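Local structure of endo-1,3-beta-glucanase, family GH16 (Zobellia galactanivorans, 4CTE) at residues Val20-Met25 against Arg68-Gly73; Ala84-Pro89 against Asp117-Ile122; Ala97-Gly102 against Leu199-Val204. The protein probably hydrolyses internal beta-1,3 linkages of laminarin-type glucans, and this chain is its glycoside hydrolase family 16 domain. The protein carries 1 engineered substitution. All blocks are in the same frame, centred on the assembly; numbering follows the deposited sequence.

Overall arrangement
All three contacts belong to the beta-jelly-roll sandwich of family 16. Contact 3 lies in the middle, its centre about 9 Å from the centres of contacts 1 and 2. Contacts 1 and 2, with centres about 17 Å apart, do not touch. Contact 1 joins contact 3 through strands 62-70 and 196-204, where Met69 N is 2.8 Å from Leu200 O. Contact 2 joins it where Met119 O is 2.8 Å from Phe98 N. Two thioglucose units, joined from S1 of chain C to C3 of chain B, mark the sugar-binding cleft. Unit C touches contacts 1 and 3, and unit B contacts 2 and 3. The calcium ion is remote, about 11 Å from the side chain of Ile86.

Contact 1: residues Val20-Met25 against Arg68-Gly73. With GS1 (1-thio-beta-D-glucopyranose), chain C; EDO (1,2-ethanediol), chain G.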
loop_
_atom_site.group_PDB
_atom_site.type_symbol
_atom_site.label_atom_id
_atom_site.label_comp_id
_atom_site.label_asym_id
_atom_site.label_seq_id
_atom_site.Cartn_x
_atom_site.Cartn_y
_atom_site.Cartn_z
ATOM N N VAL A 20 -1.961 -13.179 -2.694
ATOM C CA VAL A 20 -2.918 -13.803 -1.783
ATOM C C VAL A 20 -3.991 -12.744 -1.578
ATOM O O VAL A 20 -3.671 -11.552 -1.363
ATOM C CB VAL A 20 -2.278 -14.247 -0.420
ATOM C CG1 VAL A 20 -3.334 -14.774 0.538
ATOM C CG2 VAL A 20 -1.162 -15.301 -0.622
ATOM N N PHE A 21 -5.254 -13.153 -1.613
ATOM C CA PHE A 21 -6.361 -12.188 -1.386
ATOM C C PHE A 21 -6.828 -12.245 0.021
ATOM O O PHE A 21 -6.997 -13.320 0.566
ATOM C CB PHE A 21 -7.506 -12.489 -2.318
ATOM C CG PHE A 21 -7.120 -12.363 -3.737
ATOM C CD1 PHE A 21 -6.561 -13.457 -4.425
ATOM C CD2 PHE A 21 -7.243 -11.132 -4.389
ATOM C CE1 PHE A 21 -6.169 -13.329 -5.750
ATOM C CE2 PHE A 21 -6.867 -10.998 -5.726
ATOM C CZ PHE A 21 -6.314 -12.101 -6.393
ATOM N N GLU A 22 -7.034 -11.083 0.615
ATOM C CA GLU A 22 -7.559 -11.062 1.977
ATOM C C GLU A 22 -9.035 -10.811 1.861
ATOM O O GLU A 22 -9.517 -10.300 0.821
ATOM C CB GLU A 22 -6.818 -10.050 2.826
ATOM C CG GLU A 22 -5.443 -10.619 3.132
ATOM C CD GLU A 22 -4.557 -9.680 3.873
ATOM O OE1 GLU A 22 -4.232 -8.589 3.344
ATOM O OE2 GLU A 22 -4.129 -10.065 4.966
ATOM N N THR A 23 -9.767 -11.220 2.889
ATOM C CA THR A 23 -11.219 -11.079 2.884
ATOM C C THR A 23 -11.722 -10.589 4.259
ATOM O O THR A 23 -11.078 -10.800 5.293
ATOM C CB THR A 23 -11.941 -12.412 2.470
ATOM O OG1 THR A 23 -11.742 -13.366 3.483
ATOM C CG2 THR A 23 -11.426 -13.061 1.094
ATOM N N GLY A 24 -12.870 -9.940 4.251
ATOM C CA GLY A 24 -13.493 -9.493 5.495
ATOM C C GLY A 24 -13.037 -8.149 5.953
ATOM O O GLY A 24 -12.480 -7.349 5.173
ATOM N N MET A 25 -13.216 -7.967 7.259
ATOM C CA MET A 25 -13.027 -6.668 7.896
ATOM C C MET A 25 -11.856 -6.684 8.875
ATOM O O MET A 25 -11.595 -5.675 9.550
ATOM C CB MET A 25 -14.336 -6.278 8.576
ATOM C CG MET A 25 -15.497 -6.009 7.612
ATOM S SD MET A 25 -16.943 -5.330 8.438
ATOM C CE MET A 25 -16.415 -3.618 8.564
ATOM N N ARG A 68 -8.095 -6.372 -1.111
ATOM C CA ARG A 68 -6.799 -6.226 -0.493
ATOM C C ARG A 68 -6.025 -7.482 -0.872
ATOM O O ARG A 68 -6.494 -8.641 -0.662
ATOM C CB ARG A 68 -6.897 -6.108 0.996
ATOM C CG ARG A 68 -5.562 -6.091 1.729
ATOM C CD ARG A 68 -5.747 -5.552 3.130
ATOM N NE ARG A 68 -4.676 -5.939 4.056
ATOM C CZ ARG A 68 -4.357 -5.289 5.179
ATOM N NH1 ARG A 68 -4.982 -4.144 5.517
ATOM N NH2 ARG A 68 -3.389 -5.776 5.971
ATOM N N MET A 69 -4.820 -7.236 -1.379
ATOM C CA MET A 69 -3.943 -8.307 -1.898
ATOM C C MET A 69 -2.562 -8.175 -1.300
ATOM O O MET A 69 -2.100 -7.040 -1.069
ATOM C CB MET A 69 -3.825 -8.185 -3.401
ATOM C CG MET A 69 -5.133 -8.296 -4.170
ATOM S SD MET A 69 -4.982 -7.701 -5.859
ATOM C CE MET A 69 -3.619 -8.625 -6.578
ATOM N N LYS A 70 -1.863 -9.295 -1.098
ATOM C CA LYS A 70 -0.559 -9.258 -0.469
ATOM C C LYS A 70 0.294 -10.335 -1.092
ATOM O O LYS A 70 -0.256 -11.327 -1.611
ATOM C CB LYS A 70 -0.667 -9.452 1.046
ATOM C CG LYS A 70 -1.254 -10.799 1.521
ATOM C CD LYS A 70 -1.374 -10.861 3.008
ATOM C CE LYS A 70 -1.963 -12.219 3.368
ATOM N NZ LYS A 70 -2.172 -12.326 4.849
ATOM N N THR A 71 1.606 -10.161 -1.027
ATOM C CA THR A 71 2.512 -11.199 -1.551
ATOM C C THR A 71 3.100 -12.075 -0.433
ATOM O O THR A 71 4.010 -12.914 -0.695
ATOM C CB THR A 71 3.702 -10.625 -2.381
ATOM O OG1 THR A 71 4.553 -9.848 -1.521
ATOM C CG2 THR A 71 3.235 -9.797 -3.589
ATOM N N GLN A 72 2.598 -11.892 0.794
ATOM C CA GLN A 72 3.045 -12.636 1.982
ATOM C C GLN A 72 3.100 -14.142 1.763
ATOM O O GLN A 72 2.122 -14.724 1.341
ATOM C CB GLN A 72 2.110 -12.313 3.163
ATOM C CG GLN A 72 2.586 -12.891 4.491
ATOM C CD GLN A 72 1.633 -12.656 5.639
ATOM O OE1 GLN A 72 0.434 -12.460 5.441
ATOM N NE2 GLN A 72 2.158 -12.692 6.855
ATOM N N GLY A 73 4.263 -14.728 2.037
ATOM C CA GLY A 73 4.523 -16.169 1.912
ATOM C C GLY A 73 4.864 -16.585 0.504
ATOM O O GLY A 73 5.024 -17.778 0.237
HETATM C C1 GS1 C . -2.094 -0.735 10.172
HETATM S S1 GS1 C . -2.279 0.643 9.050
HETATM C C2 GS1 C . -3.115 -0.738 11.343
HETATM O O2 GS1 C . -3.027 0.478 12.084
HETATM C C3 GS1 C . -2.761 -1.956 12.230
HETATM O O3 GS1 C . -3.590 -2.036 13.449
HETATM C C4 GS1 C . -2.680 -3.281 11.356
HETATM O O4 GS1 C . -2.247 -4.368 12.166
HETATM C C5 GS1 C . -1.731 -3.130 10.122
HETATM O O5 GS1 C . -2.136 -1.951 9.359
HETATM C C6 GS1 C . -1.554 -4.365 9.198
HETATM O O6 GS1 C . -2.756 -4.667 8.479
HETATM C C1 EDO G . -1.216 -8.503 6.616
HETATM O O1 EDO G . -2.572 -8.431 6.146
HETATM C C2 EDO G . -1.213 -9.510 7.726
HETATM O O2 EDO G . -1.753 -10.746 7.180
HETATM O O HOH W 1 -9.449 -8.983 -1.628
#
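The Arg68 guanidinium is met around its edge, near its plane, by three oxygens: OE1 of Glu22, O1 of an ethanediol and O6 of the thioglucose of chain C. Arg68 NE holds Glu22 OE1 at 2.8 Å in a bent salt bridge (145° at the hydrogen). Arg68 NH2 binds the sugar O6 at 2.8 Å in a nearly straight bond. The Glu22 carboxylate is turned 57° against the guanidinium, and its two protein partners meet it out of its plane, from opposite sides: Arg68 NE at OE1 and Lys70 NZ at OE2. Lys70 NZ is 3.0 Å from Glu22 OE2. CG of Lys70 sits between backbone N and carbonyl carbon (chi1 62°), and the extended chain beyond it crosses Glu22 at about a right angle. Lys70 NZ also bonds to Gln72 OE1 at 2.7 Å. The ethanediol, probably from the crystallisation liquor, bonds to all four side chains of this network. An alanine in place of Glu22 removes the carboxylate that Arg68 and Lys70 share; the two positive charges would probably be left without their mate and the guanidinium freer to turn from the sugar.

Phe21 and Met69 lie side by side on the other face of the sheet. Met69 CG is 3.5 Å from Phe21 CD2, and the sulfur makes an oblique Met-aromatic contact. Val20 and Lys70 form an antiparallel hydrogen-bonded pair. Strand 20-22 thus lines one side of strand 62-70, and strand 196-204 pairs with the other through Met69 and Leu200. Trp30 of helix 29-33 packs on Glu22 and Arg68.

Contact 2: residues Ala84-Pro89 against Asp117-Ile122; sequences ARIALP and DIMSRI. Engineered in segment 117-122: Ser120 (natural residue Glu). With GS1 (1-thio-beta-D-glucopyranose), chain B.
Arg121 runs past Leu88 and brings its guanidinium to Pro89, where Arg121 NH1 lies 3.0 Å from Pro89 O. Arg121 NE bonds to Ala125 O and Arg121 NH2 to Ser90 OG. Its extended stem and Leu88 slide past each other in opposite directions, with Leu88 CD1 3.7 Å from Arg121 CD. The rest of the contact is apolar. CG of Met119 lies anti to the backbone N (chi1 -180°), and two further bends bring its methyl to two partners, each met tip to tip. Met119 CE is 3.9 Å from Leu88 CD2 and 4.1 Å from Ile86 CD1.

Ser120 points away from this core, toward the cleft. It is an engineered replacement of the last glutamate in the family motif that begins at Glu115, a position that is probably the acid/base in the natural enzyme. Ser120 CB is 3.4 Å from O6 of the thioglucose of chain B. Ile118 and Met119 both face Phe98, a classic beta bulge.

The contact bridges the two layers of the sandwich. Strand 80-87 pairs with strands 157-163 and 220-231, while strand 119-120 pairs with strand 94-102.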
loop_
_atom_site.group_PDB
_atom_site.type_symbol
_atom_site.label_atom_id
_atom_site.label_comp_id
_atom_site.label_asym_id
_atom_site.label_seq_id
_atom_site.Cartn_x
_atom_site.Cartn_y
_atom_site.Cartn_z
ATOM N N ALA A 84 5.298 0.994 -8.453
ATOM C CA ALA A 84 4.049 0.609 -9.112
ATOM C C ALA A 84 3.521 1.785 -9.885
ATOM O O ALA A 84 3.647 2.934 -9.413
ATOM C CB ALA A 84 2.983 0.093 -8.125
ATOM N N ARG A 85 2.934 1.499 -11.055
ATOM C CA ARG A 85 2.299 2.506 -11.891
ATOM C C ARG A 85 0.795 2.427 -11.625
ATOM O O ARG A 85 0.093 1.485 -12.076
ATOM C CB ARG A 85 2.638 2.272 -13.354
ATOM C CG ARG A 85 2.024 3.274 -14.276
ATOM C CD ARG A 85 2.784 3.258 -15.595
ATOM N NE ARG A 85 2.359 4.396 -16.408
ATOM C CZ ARG A 85 1.454 4.347 -17.387
ATOM N NH1 ARG A 85 0.876 3.177 -17.746
ATOM N NH2 ARG A 85 1.163 5.476 -18.035
ATOM N N ILE A 86 0.306 3.453 -10.916
ATOM C CA ILE A 86 -1.049 3.465 -10.393
ATOM C C ILE A 86 -1.807 4.753 -10.764
ATOM O O ILE A 86 -1.234 5.861 -10.771
ATOM C CB ILE A 86 -1.059 3.305 -8.852
ATOM C CG1 ILE A 86 -0.276 2.070 -8.376
ATOM C CG2 ILE A 86 -2.506 3.208 -8.315
ATOM C CD1 ILE A 86 0.084 2.082 -6.915
ATOM N N ALA A 87 -3.082 4.563 -11.097
ATOM C CA ALA A 87 -4.043 5.591 -11.406
ATOM C C ALA A 87 -5.152 5.474 -10.316
ATOM O O ALA A 87 -5.682 4.372 -10.065
ATOM C CB ALA A 87 -4.596 5.427 -12.822
ATOM N N LEU A 88 -5.502 6.590 -9.687
ATOM C CA LEU A 88 -6.442 6.558 -8.568
ATOM C C LEU A 88 -7.785 7.202 -8.818
ATOM O O LEU A 88 -7.823 8.233 -9.472
ATOM C CB LEU A 88 -5.736 7.229 -7.370
ATOM C CG LEU A 88 -4.455 6.571 -6.819
ATOM C CD1 LEU A 88 -3.808 7.470 -5.778
ATOM C CD2 LEU A 88 -4.776 5.188 -6.243
ATOM N N PRO A 89 -8.900 6.640 -8.227
ATOM C CA PRO A 89 -10.204 7.285 -8.369
ATOM C C PRO A 89 -10.287 8.350 -7.295
ATOM O O PRO A 89 -9.482 8.290 -6.357
ATOM C CB PRO A 89 -11.181 6.162 -8.042
ATOM C CG PRO A 89 -10.443 5.274 -7.061
ATOM C CD PRO A 89 -8.982 5.422 -7.381
ATOM N N ASP A 117 4.839 2.417 3.748
ATOM C CA ASP A 117 3.737 2.943 2.914
ATOM C C ASP A 117 4.398 3.682 1.767
ATOM O O ASP A 117 4.912 4.812 1.959
ATOM C CB ASP A 117 2.787 3.855 3.723
ATOM C CG ASP A 117 2.197 3.145 4.930
ATOM O OD1 ASP A 117 2.014 1.905 4.897
ATOM O OD2 ASP A 117 1.911 3.816 5.939
ATOM N N ILE A 118 4.426 3.056 0.598
ATOM C CA ILE A 118 5.052 3.666 -0.585
ATOM C C ILE A 118 4.164 4.800 -1.071
ATOM O O ILE A 118 4.652 5.930 -1.333
ATOM C CB ILE A 118 5.375 2.628 -1.700
ATOM C CG1 ILE A 118 6.308 1.519 -1.130
ATOM C CG2 ILE A 118 5.958 3.330 -2.926
ATOM C CD1 ILE A 118 6.531 0.307 -2.006
ATOM N N MET A 119 2.868 4.498 -1.147
ATOM C CA MET A 119 1.863 5.475 -1.512
ATOM C C MET A 119 0.616 5.214 -0.721
ATOM O O MET A 119 0.138 4.063 -0.689
ATOM C CB MET A 119 1.543 5.397 -3.019
ATOM C CG MET A 119 0.495 6.377 -3.551
ATOM S SD MET A 119 -1.245 6.018 -3.166
ATOM C CE MET A 119 -1.561 4.494 -4.086
ATOM N N SER A 120 0.089 6.270 -0.102
ATOM C CA SER A 120 -1.307 6.237 0.395
ATOM C C SER A 120 -1.929 7.600 0.098
ATOM O O SER A 120 -1.227 8.630 -0.052
ATOM C CB SER A 120 -1.425 5.844 1.863
ATOM O OG SER A 120 -0.744 6.795 2.659
ATOM N N ARG A 121 -3.251 7.596 -0.060
ATOM C CA ARG A 121 -3.992 8.790 -0.367
ATOM C C ARG A 121 -5.354 8.693 0.321
ATOM O O ARG A 121 -5.890 7.598 0.502
ATOM C CB ARG A 121 -4.174 8.961 -1.904
ATOM C CG ARG A 121 -4.977 10.204 -2.293
ATOM C CD ARG A 121 -5.273 10.205 -3.761
ATOM N NE ARG A 121 -6.040 11.413 -4.096
ATOM C CZ ARG A 121 -7.003 11.492 -5.022
ATOM N NH1 ARG A 121 -7.410 10.420 -5.736
ATOM N NH2 ARG A 121 -7.578 12.668 -5.218
ATOM N N ILE A 122 -5.915 9.834 0.706
ATOM C CA ILE A 122 -7.272 9.805 1.223
ATOM C C ILE A 122 -8.170 10.770 0.447
ATOM O O ILE A 122 -7.719 11.876 -0.002
ATOM C CB ILE A 122 -7.374 10.118 2.761
ATOM C CG1 ILE A 122 -6.702 11.468 3.124
ATOM C CG2 ILE A 122 -6.826 8.950 3.596
ATOM C CD1 ILE A 122 -7.097 12.033 4.487
HETATM C C1 GS1 B . -1.720 4.075 8.101
HETATM S S1 GS1 B . -2.589 5.522 8.611
HETATM C C2 GS1 B . -2.096 2.951 9.046
HETATM O O2 GS1 B . -1.720 3.146 10.411
HETATM C C3 GS1 B . -1.240 1.856 8.551
HETATM C C4 GS1 B . -1.901 1.535 7.264
HETATM O O4 GS1 B . -1.432 0.248 6.973
HETATM C C5 GS1 B . -1.380 2.598 6.325
HETATM O O5 GS1 B . -2.088 3.777 6.742
HETATM C C6 GS1 B . -1.544 2.214 4.854
HETATM O O6 GS1 B . -1.859 3.418 4.169
#

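Contact 3: residues Ala97-Gly102 against Leu199-Val204. With GS1 (1-thio-beta-D-glucopyranose), chain B; GS1 (1-thio-beta-D-glucopyranose), chain C.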
loop_
_atom_site.group_PDB
_atom_site.type_symbol
_atom_site.label_atom_id
_atom_site.label_comp_id
_atom_site.label_asym_id
_atom_site.label_seq_id
_atom_site.Cartn_x
_atom_site.Cartn_y
_atom_site.Cartn_z
ATOM N N ALA A 97 -3.866 2.265 -1.097
ATOM C CA ALA A 97 -2.499 2.166 -0.552
ATOM C C ALA A 97 -1.701 1.128 -1.291
ATOM O O ALA A 97 -2.255 0.138 -1.743
ATOM C CB ALA A 97 -2.499 1.847 0.945
ATOM N N PHE A 98 -0.401 1.387 -1.404
ATOM C CA PHE A 98 0.619 0.518 -2.008
ATOM C C PHE A 98 1.706 0.535 -0.958
ATOM O O PHE A 98 2.363 1.591 -0.725
ATOM C CB PHE A 98 1.092 1.089 -3.317
ATOM C CG PHE A 98 2.361 0.441 -3.872
ATOM C CD1 PHE A 98 2.551 -0.972 -3.878
ATOM C CD2 PHE A 98 3.318 1.251 -4.510
ATOM C CE1 PHE A 98 3.728 -1.535 -4.450
ATOM C CE2 PHE A 98 4.483 0.708 -5.062
ATOM C CZ PHE A 98 4.691 -0.696 -5.050
ATOM N N TRP A 99 1.892 -0.614 -0.311
ATOM C CA TRP A 99 2.694 -0.643 0.883
ATOM C C TRP A 99 3.331 -1.973 1.147
ATOM O O TRP A 99 3.158 -2.909 0.363
ATOM C CB TRP A 99 1.807 -0.170 2.058
ATOM C CG TRP A 99 0.525 -0.919 2.281
ATOM C CD1 TRP A 99 -0.547 -1.087 1.396
ATOM C CD2 TRP A 99 0.067 -1.473 3.562
ATOM N NE1 TRP A 99 -1.593 -1.733 2.015
ATOM C CE2 TRP A 99 -1.279 -2.008 3.320
ATOM C CE3 TRP A 99 0.637 -1.587 4.859
ATOM C CZ2 TRP A 99 -2.016 -2.622 4.330
ATOM C CZ3 TRP A 99 -0.113 -2.221 5.874
ATOM C CH2 TRP A 99 -1.412 -2.734 5.603
ATOM N N MET A 100 4.100 -2.043 2.235
ATOM C CA MET A 100 4.886 -3.224 2.581
ATOM C C MET A 100 4.875 -3.441 4.069
ATOM O O MET A 100 4.828 -2.474 4.829
ATOM C CB MET A 100 6.340 -3.063 2.103
ATOM C CG MET A 100 6.487 -2.671 0.631
ATOM S SD MET A 100 8.193 -2.613 0.094
ATOM C CE MET A 100 8.594 -4.370 -0.102
ATOM N N LEU A 101 4.914 -4.710 4.453
ATOM C CA LEU A 101 4.972 -5.135 5.840
ATOM C C LEU A 101 6.058 -6.145 6.001
ATOM O O LEU A 101 6.283 -6.946 5.091
ATOM C CB LEU A 101 3.655 -5.763 6.270
ATOM C CG LEU A 101 2.467 -4.835 6.517
ATOM C CD1 LEU A 101 1.204 -5.695 6.693
ATOM C CD2 LEU A 101 2.685 -3.922 7.732
ATOM N N GLY A 102 6.727 -6.127 7.150
ATOM C CA GLY A 102 7.779 -7.122 7.436
ATOM C C GLY A 102 7.212 -8.527 7.518
ATOM O O GLY A 102 6.108 -8.752 8.077
ATOM N N LEU A 199 1.753 -5.137 -0.350
ATOM C CA LEU A 199 0.286 -5.122 -0.325
ATOM C C LEU A 199 -0.263 -4.057 -1.271
ATOM O O LEU A 199 0.379 -2.995 -1.501
ATOM C CB LEU A 199 -0.287 -4.896 1.090
ATOM C CG LEU A 199 0.160 -5.815 2.249
ATOM C CD1 LEU A 199 1.447 -5.279 2.865
ATOM C CD2 LEU A 199 -0.963 -5.949 3.288
ATOM N N LEU A 200 -1.429 -4.344 -1.836
ATOM C CA LEU A 200 -2.210 -3.363 -2.601
ATOM C C LEU A 200 -3.625 -3.444 -2.082
ATOM O O LEU A 200 -4.140 -4.555 -1.902
ATOM C CB LEU A 200 -2.210 -3.652 -4.097
ATOM C CG LEU A 200 -0.945 -3.247 -4.843
ATOM C CD1 LEU A 200 -0.955 -3.940 -6.190
ATOM C CD2 LEU A 200 -0.841 -1.705 -4.959
ATOM N N ASN A 201 -4.262 -2.307 -1.801
ATOM C CA ASN A 201 -5.671 -2.326 -1.436
ATOM C C ASN A 201 -6.325 -0.970 -1.668
ATOM O O ASN A 201 -5.625 0.051 -1.935
ATOM C CB ASN A 201 -5.832 -2.688 0.048
ATOM C CG ASN A 201 -5.371 -1.551 0.943
ATOM O OD1 ASN A 201 -4.180 -1.355 1.113
ATOM N ND2 ASN A 201 -6.314 -0.777 1.481
ATOM N N MET A 202 -7.657 -0.962 -1.539
ATOM C CA MET A 202 -8.402 0.297 -1.454
ATOM C C MET A 202 -9.478 0.175 -0.351
ATOM O O MET A 202 -10.457 -0.565 -0.496
ATOM C CB MET A 202 -9.033 0.734 -2.769
ATOM C CG MET A 202 -9.564 2.184 -2.666
ATOM S SD MET A 202 -9.781 3.012 -4.274
ATOM C CE MET A 202 -10.785 1.797 -5.159
ATOM N N ALA A 203 -9.242 0.872 0.750
ATOM C CA ALA A 203 -10.166 0.854 1.867
ATOM C C ALA A 203 -11.262 1.893 1.584
ATOM O O ALA A 203 -11.071 2.821 0.752
ATOM C CB ALA A 203 -9.396 1.139 3.147
ATOM N N VAL A 204 -12.419 1.745 2.251
ATOM C CA VAL A 204 -13.511 2.705 2.137
ATOM C C VAL A 204 -13.730 3.104 3.568
ATOM O O VAL A 204 -14.125 2.269 4.366
ATOM C CB VAL A 204 -14.826 2.168 1.493
ATOM C CG1 VAL A 204 -15.849 3.285 1.427
ATOM C CG2 VAL A 204 -14.544 1.653 0.095
HETATM C C1 GS1 B . -1.720 4.075 8.101
HETATM S S1 GS1 B . -2.589 5.522 8.611
HETATM C C2 GS1 B . -2.096 2.951 9.046
HETATM O O2 GS1 B . -1.720 3.146 10.411
HETATM C C3 GS1 B . -1.240 1.856 8.551
HETATM C C4 GS1 B . -1.901 1.535 7.264
HETATM O O4 GS1 B . -1.432 0.248 6.973
HETATM C C5 GS1 B . -1.380 2.598 6.325
HETATM O O5 GS1 B . -2.088 3.777 6.742
HETATM C C6 GS1 B . -1.544 2.214 4.854
HETATM O O6 GS1 B . -1.859 3.418 4.169
HETATM C C1 GS1 C . -2.094 -0.735 10.172
HETATM S S1 GS1 C . -2.279 0.643 9.050
HETATM C C2 GS1 C . -3.115 -0.738 11.343
HETATM O O2 GS1 C . -3.027 0.478 12.084
HETATM C C3 GS1 C . -2.761 -1.956 12.230
HETATM O O3 GS1 C . -3.590 -2.036 13.449
HETATM C C4 GS1 C . -2.680 -3.281 11.356
HETATM O O4 GS1 C . -2.247 -4.368 12.166
HETATM C C5 GS1 C . -1.731 -3.130 10.122
HETATM O O5 GS1 C . -2.136 -1.951 9.359
HETATM C C6 GS1 C . -1.554 -4.365 9.198
HETATM O O6 GS1 C . -2.756 -4.667 8.479
#
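Ala97-Gly102 and Leu199-Val204 are antiparallel neighbours in the cleft-lining sheet of the jelly-roll sandwich. Four backbone bonds join them. Ala97 and Asn201 form one hydrogen-bonded pair, Trp99 and Leu199 the next, and Phe98 faces Leu200 in the non-hydrogen-bonded pair between. The shortest of these bonds is Leu199 N to Trp99 O, 2.7 Å.

One side-chain hydrogen bond crosses the strands. Trp99 NE1 donates a hydrogen bond to Asn201 OD1 at 2.8 Å, with ring and amide planes 72° apart. It helps fix the indole rotation.

The apolar contacts lie on both faces of the sheet. Leu199 CB makes a CH-pi contact over the five-membered ring of Trp99, 3.7 Å from its centroid. CG of Leu199 is anti to the carbonyl carbon (chi1 -54°), and its two methyls part beyond it: CD2 lies 3.6 Å from Trp99 CZ2, and CD1 meets Leu101 CG. On the sheet's opposite face Phe98 and Leu200 lie side by side, packed toward the core.

Both linked sugar units approach the indole from the cleft. O6 of the chain C thioglucose is at its edge. O4 of the chain B thioglucose lies over the ring face opposite Leu199, 3.0 Å from Trp99 CZ3.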